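Local coordinates for protein probable sensor histidine kinase pdtas (Mycobacterium tuberculosis, PDB 2YKF) that probably senses c-di-GMP and autophosphorylates on a histidine to start a two-component nutrient-stress signal, this fragment being its sensor region of GAF and PAS modules, at residues 51-56 and 83-88; 201-206 and 222-227; 250-253 and 258-261. All blocks are in the same frame, centred on the assembly; numbering follows the deposited sequence.

Contact 1: residues 51-56 and 83-88; sequences GVLVCV and PLVAAT
Leu53 bridges from the start of strand 53-59 to the first turn of helix 83-90, where it meets Val85 and Ala86. In sequence order, the loop of Gly51 and Val52 delivers the chain to Leu53, whose side chain makes the whole approach from this segment. Its CG sits beside the backbone N (chi1 -51°), and with CD1 extended the branch carries that methyl outward to the helix. The closest pair is Leu53 CD1 and Val85 CG1 at 3.7 Å, with Val85 CB 4.1 Å from the same methyl. The two side chains slide past each other in opposite directions, so they meet along their flanks. The same CD1 lies 4.2 Å from Ala86 N, so it also rests against the helix backbone. No hydrogen bond joins the segments, and the summed buried surface is 98 Å². Farther along the strand, Val54 touches His13 of helix 6-13, Cys55 packs on Leu43 and Trp45 of strand 41-47, and Val56 reaches Leu6 and Leu9 of helix 6-13. The contact thus packs helix 83-90 against the 53-59 side of the antiparallel GAF sheet. Leu53 itself is backbone-bonded to Val77 of strand 76-77, outermost in this chain's sheet, and touches Met82, while on the helix Leu84 and Thr88 lean on Val115 of strand 114-120.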
# COMPACT_ATOMS: atom_id res chain seq x y z
N GLY A 51 17.24 -29.86 -13.37
CA GLY A 51 16.07 -29.48 -14.18
C GLY A 51 14.82 -29.41 -13.28
O GLY A 51 13.70 -29.13 -13.75
N VAL A 52 14.99 -29.71 -11.99
CA VAL A 52 13.88 -29.64 -11.03
C VAL A 52 13.55 -28.12 -10.76
O VAL A 52 14.45 -27.27 -10.77
CB VAL A 52 14.21 -30.47 -9.73
CG1 VAL A 52 13.39 -30.05 -8.54
CG2 VAL A 52 14.05 -32.06 -9.97
N LEU A 53 12.28 -27.81 -10.51
CA LEU A 53 11.84 -26.43 -10.30
C LEU A 53 11.58 -26.13 -8.81
O LEU A 53 10.96 -26.93 -8.13
CB LEU A 53 10.58 -26.15 -11.11
CG LEU A 53 10.64 -26.52 -12.57
CD1 LEU A 53 9.37 -26.07 -13.27
CD2 LEU A 53 11.86 -25.96 -13.26
N VAL A 54 11.99 -24.93 -8.37
CA VAL A 54 11.82 -24.48 -7.01
C VAL A 54 11.16 -23.10 -7.00
O VAL A 54 11.62 -22.16 -7.72
CB VAL A 54 13.19 -24.36 -6.34
CG1 VAL A 54 13.07 -23.97 -4.86
CG2 VAL A 54 13.98 -25.66 -6.53
N CYS A 55 10.07 -22.96 -6.24
CA CYS A 55 9.48 -21.60 -6.03
C CYS A 55 10.28 -20.91 -4.91
O CYS A 55 10.38 -21.43 -3.76
CB CYS A 55 8.00 -21.66 -5.66
SG CYS A 55 7.29 -20.01 -5.24
N VAL A 56 10.87 -19.74 -5.22
CA VAL A 56 11.79 -19.10 -4.30
C VAL A 56 11.20 -17.77 -3.76
O VAL A 56 11.80 -17.20 -2.86
CB VAL A 56 13.19 -18.80 -4.93
CG1 VAL A 56 13.97 -20.13 -5.29
CG2 VAL A 56 13.00 -17.98 -6.19
N PRO A 83 5.04 -28.17 -17.23
CA PRO A 83 5.59 -28.12 -18.60
C PRO A 83 5.93 -26.72 -19.15
O PRO A 83 7.03 -26.53 -19.65
CB PRO A 83 4.46 -28.73 -19.45
CG PRO A 83 3.81 -29.69 -18.55
CD PRO A 83 3.87 -29.07 -17.15
N LEU A 84 5.01 -25.76 -19.07
CA LEU A 84 5.25 -24.41 -19.63
C LEU A 84 6.44 -23.66 -18.94
O LEU A 84 7.44 -23.26 -19.59
CB LEU A 84 3.96 -23.56 -19.61
CG LEU A 84 4.03 -22.23 -20.36
CD1 LEU A 84 4.96 -22.30 -21.61
CD2 LEU A 84 2.65 -21.78 -20.72
N VAL A 85 6.34 -23.51 -17.63
CA VAL A 85 7.43 -22.96 -16.85
C VAL A 85 8.75 -23.60 -17.27
O VAL A 85 9.72 -22.90 -17.61
CB VAL A 85 7.21 -23.21 -15.35
CG1 VAL A 85 8.44 -22.76 -14.53
CG2 VAL A 85 5.88 -22.54 -14.89
N ALA A 86 8.79 -24.93 -17.26
CA ALA A 86 10.00 -25.67 -17.70
C ALA A 86 10.46 -25.24 -19.11
O ALA A 86 11.66 -24.98 -19.34
CB ALA A 86 9.75 -27.23 -17.63
N ALA A 87 9.51 -25.14 -20.03
CA ALA A 87 9.79 -24.73 -21.42
C ALA A 87 10.26 -23.27 -21.52
O ALA A 87 11.06 -22.93 -22.39
CB ALA A 87 8.56 -24.91 -22.28
N THR A 88 9.73 -22.40 -20.65
CA THR A 88 10.16 -20.98 -20.66
C THR A 88 11.61 -20.85 -20.27
O THR A 88 12.28 -19.93 -20.73
CB THR A 88 9.27 -20.10 -19.78
OG1 THR A 88 7.89 -20.35 -20.07
CG2 THR A 88 9.53 -18.58 -20.06

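Contact 2: residues 201-206 and 222-227; sequences SAYHRM and RPLISD
The ring of Tyr203 has Met206 SD over the centre of one face, 4.2 Å above the plane, a Met-aromatic contact made within 201-206. Leu224 reaches the same ring obliquely from the other segment, its CD1 lying 4.0 Å from Tyr203 CD2, and the two side chains cross at about a right angle. The ring's phenol oxygen is anchored by a hydrogen bond to Thr221 OG1, just ahead of 222-227, which ties the far end of the ring to the second segment's approach. Leu224 is the central residue: its CG stands beside the backbone N (chi1 -56°), and CD1 touches both the tyrosine and, at 4.2 Å, Met206 CB, the two lying in roughly perpendicular directions from it. The base of the same side chain lies against the backbone, Leu224 CB being 3.6 Å from Met206 O. No direct hydrogen bond joins the segments. Instead one water donates to both carbonyls, at 2.7 Å from Met206 O and 3.1 Å from Leu224 O. The contact joins the end of 201-206 to loop 222-227 in the helical part of the PAS-like module, against its sheet: Tyr203 also packs on Ile280 of strand 272-282, and both Met206 and Leu224 touch Ala255 of strand 250-255. Arg205 NH2 forms a salt bridge with Asp71 of the second subunit. The chemistry is thus mainly apolar, with 167 Å² buried; the shared water joins two acceptors that cannot bond each other, linking the backbone at Met206 to the loop that leads to helix 228-243.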
# COMPACT_ATOMS: atom_id res chain seq x y z
N SER A 201 -6.06 14.06 -7.11
CA SER A 201 -6.20 14.56 -5.71
C SER A 201 -4.89 15.20 -5.20
O SER A 201 -4.89 16.35 -4.79
CB SER A 201 -6.68 13.42 -4.76
OG SER A 201 -8.06 13.28 -5.05
N ALA A 202 -3.78 14.49 -5.34
CA ALA A 202 -2.54 15.02 -4.90
C ALA A 202 -2.21 16.31 -5.65
O ALA A 202 -1.81 17.30 -5.04
CB ALA A 202 -1.42 13.97 -5.06
N TYR A 203 -2.35 16.32 -6.98
CA TYR A 203 -2.05 17.59 -7.74
C TYR A 203 -2.98 18.73 -7.32
O TYR A 203 -2.55 19.89 -7.33
CB TYR A 203 -2.14 17.37 -9.27
CG TYR A 203 -0.77 16.98 -9.84
CD1 TYR A 203 -0.25 15.66 -9.66
CD2 TYR A 203 0.02 17.91 -10.47
CE1 TYR A 203 1.04 15.32 -10.12
CE2 TYR A 203 1.33 17.58 -10.94
CZ TYR A 203 1.82 16.31 -10.77
OH TYR A 203 3.09 16.03 -11.24
N HIS A 204 -4.24 18.45 -6.98
CA HIS A 204 -5.11 19.54 -6.45
C HIS A 204 -4.61 20.10 -5.11
O HIS A 204 -4.58 21.33 -4.91
CB HIS A 204 -6.58 19.06 -6.23
CG HIS A 204 -7.29 18.77 -7.49
ND1 HIS A 204 -8.34 17.88 -7.55
CD2 HIS A 204 -7.10 19.23 -8.75
CE1 HIS A 204 -8.75 17.78 -8.80
NE2 HIS A 204 -8.02 18.60 -9.55
N ARG A 205 -4.18 19.23 -4.22
CA ARG A 205 -3.66 19.70 -2.93
C ARG A 205 -2.43 20.54 -3.21
O ARG A 205 -2.15 21.48 -2.46
CB ARG A 205 -3.25 18.51 -2.01
CG ARG A 205 -4.44 17.65 -1.51
CD ARG A 205 -5.61 18.67 -0.94
NE ARG A 205 -6.67 18.02 -1.56
CZ ARG A 205 -7.45 18.34 -2.54
NH1 ARG A 205 -7.88 19.58 -2.90
NH2 ARG A 205 -8.02 17.30 -2.95
N MET A 206 -1.65 20.14 -4.25
CA MET A 206 -0.42 20.88 -4.62
C MET A 206 -0.70 22.25 -5.30
O MET A 206 0.23 23.02 -5.55
CB MET A 206 0.42 20.04 -5.58
CG MET A 206 1.23 18.87 -5.00
SD MET A 206 1.65 17.72 -6.38
CE MET A 206 3.22 18.46 -6.73
N ARG A 222 5.78 22.03 -12.80
CA ARG A 222 6.80 23.03 -12.48
C ARG A 222 6.30 24.25 -11.69
O ARG A 222 6.89 24.57 -10.67
CB ARG A 222 7.64 23.41 -13.71
CG ARG A 222 8.96 24.07 -13.31
CD ARG A 222 9.79 24.44 -14.52
NE ARG A 222 10.84 25.30 -13.98
CZ ARG A 222 12.13 25.16 -14.23
NH1 ARG A 222 12.57 24.21 -15.07
NH2 ARG A 222 12.97 25.99 -13.65
N PRO A 223 5.22 24.94 -12.15
CA PRO A 223 4.78 26.13 -11.42
C PRO A 223 4.32 25.84 -9.98
O PRO A 223 4.22 26.74 -9.20
CB PRO A 223 3.58 26.66 -12.24
CG PRO A 223 3.78 26.12 -13.62
CD PRO A 223 4.46 24.74 -13.39
N LEU A 224 4.11 24.57 -9.60
CA LEU A 224 3.48 24.30 -8.29
C LEU A 224 4.51 24.15 -7.27
O LEU A 224 4.24 24.40 -6.09
CB LEU A 224 2.60 23.01 -8.30
CG LEU A 224 1.49 23.01 -9.38
CD1 LEU A 224 0.83 21.66 -9.42
CD2 LEU A 224 0.47 24.13 -9.14
N ILE A 225 5.71 23.72 -7.70
CA ILE A 225 6.80 23.35 -6.81
C ILE A 225 7.34 24.57 -6.11
O ILE A 225 7.62 25.58 -6.76
CB ILE A 225 7.90 22.59 -7.54
CG1 ILE A 225 7.36 21.21 -7.94
CG2 ILE A 225 9.19 22.42 -6.64
CD1 ILE A 225 8.25 20.51 -8.96
N SER A 226 7.44 24.49 -4.78
CA SER A 226 7.74 25.68 -3.94
C SER A 226 9.18 26.17 -4.08
O SER A 226 9.42 27.37 -4.22
CB SER A 226 7.45 25.40 -2.45
OG SER A 226 6.05 25.08 -2.24
N ASP A 227 10.14 25.26 -3.97
CA ASP A 227 11.54 25.65 -4.09
C ASP A 227 11.96 25.73 -5.57
O ASP A 227 11.85 24.75 -6.31
CB ASP A 227 12.40 24.66 -3.30
CG ASP A 227 13.92 25.00 -3.37
OD1 ASP A 227 14.56 24.76 -4.39
OD2 ASP A 227 14.45 25.49 -2.37
O HOH W 1 1.34 25.47 -5.60

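Contact 3: residues 250-253 and 258-261; sequences RMEV and ATVL
Glu252 crosses Thr259 and Leu261 on one face of an antiparallel hairpin. Its CG lies anti to the backbone N and the chain stays extended beyond it, which brings the aliphatic part alongside both neighbours, crossing each obliquely: CG is 3.5 Å from Thr259 CG2, and CB is 3.6 Å from Leu261 CD2. The carboxylate continues to Arg174 of the second subunit, a salt bridge through OE1, while Thr259 OG1 bonds Asp254. On the other face Val253 and Val260 meet more loosely, CG2 to CG2 at 4.1 Å. These valines form the hydrogen-bonded pair: Val253 N to Val260 O and Val260 N to Val253 O are both 2.9 Å, with angles at hydrogen of 168° and 160°. Glu252 and Leu261 make the adjoining non-hydrogen-bonded pair; beside it Leu261 CA approaches Met251 O at 3.4 Å in a CA-H...O contact. The axes of the two short segments come within 4.8 Å and run almost exactly antiparallel (178°). Strand 250-255 is the outermost of this chain's PAS-like sheet and strand 258-269 lies next to it, followed by 272-282. Met251 and Val253 face helix 228-243 through Val234 and Glu230.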
# COMPACT_ATOMS: atom_id res chain seq x y z
N ARG A 250 13.27 8.46 -6.88
CA ARG A 250 12.27 8.72 -5.83
C ARG A 250 12.54 10.13 -5.37
O ARG A 250 13.70 10.50 -5.21
CB ARG A 250 12.42 7.70 -4.68
CG ARG A 250 11.89 6.30 -5.10
CD ARG A 250 12.17 5.13 -4.08
NE ARG A 250 13.12 4.16 -4.67
CZ ARG A 250 12.80 2.99 -5.24
NH1 ARG A 250 11.55 2.55 -5.30
NH2 ARG A 250 13.77 2.22 -5.74
N MET A 251 11.51 10.95 -5.21
CA MET A 251 11.78 12.26 -4.67
C MET A 251 10.63 12.86 -3.88
O MET A 251 9.48 12.61 -4.19
CB MET A 251 12.26 13.24 -5.73
CG MET A 251 11.38 13.46 -6.91
SD MET A 251 12.39 13.89 -8.34
CE MET A 251 13.40 15.25 -7.68
N GLU A 252 10.97 13.65 -2.87
CA GLU A 252 9.98 14.30 -2.05
C GLU A 252 9.96 15.78 -2.41
O GLU A 252 11.01 16.45 -2.47
CB GLU A 252 10.33 14.09 -0.59
CG GLU A 252 9.43 14.79 0.37
CD GLU A 252 9.88 14.64 1.84
OE1 GLU A 252 10.36 13.57 2.26
OE2 GLU A 252 9.73 15.61 2.57
N VAL A 253 8.77 16.31 -2.71
CA VAL A 253 8.70 17.68 -3.13
C VAL A 253 7.60 18.42 -2.32
O VAL A 253 6.51 17.90 -2.26
CB VAL A 253 8.23 17.84 -4.59
CG1 VAL A 253 9.02 18.86 -5.24
CG2 VAL A 253 8.29 16.56 -5.39
N ALA A 258 1.39 21.47 0.30
CA ALA A 258 1.37 20.00 0.32
C ALA A 258 2.79 19.43 0.14
O ALA A 258 3.68 20.15 -0.26
CB ALA A 258 0.48 19.49 -0.82
N THR A 259 3.02 18.17 0.50
CA THR A 259 4.29 17.49 0.28
C THR A 259 3.90 16.18 -0.39
O THR A 259 3.03 15.45 0.13
CB THR A 259 5.02 17.15 1.58
OG1 THR A 259 5.29 18.37 2.28
CG2 THR A 259 6.43 16.39 1.29
N VAL A 260 4.45 15.93 -1.57
CA VAL A 260 4.19 14.66 -2.22
C VAL A 260 5.49 13.85 -2.36
O VAL A 260 6.61 14.43 -2.41
CB VAL A 260 3.51 14.83 -3.57
CG1 VAL A 260 2.14 15.43 -3.40
CG2 VAL A 260 4.39 15.73 -4.51
N LEU A 261 5.36 12.53 -2.41
CA LEU A 261 6.51 11.68 -2.74
C LEU A 261 6.25 11.22 -4.16
O LEU A 261 5.15 10.82 -4.47
CB LEU A 261 6.60 10.40 -1.89
CG LEU A 261 6.96 10.49 -0.43
CD1 LEU A 261 6.98 9.03 0.14
CD2 LEU A 261 8.32 11.12 -0.38

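Following the chain from its N terminus, contact 1 closes first, tying strand 53-59 to helix 83-90 within the GAF domain across a connection of 26 residues. Contact 2 then closes a 15-residue excursion through helix 217-221, tying 201-206 to the loop before helix 228-243, and contact 3 closes the short hairpin turn between 250-253 and 258-261. The three follow in series, none nesting or crossing. Contacts 2 and 3 share the PAS-like module, with centres about 10 Å apart, and touch directly: Met206 CE packs on Val260 CG2 at 3.7 Å, and Ile225 on Val253. Contact 1 lies on the opposite side of the chain's centre, its centre about 47 Å from that of contact 2.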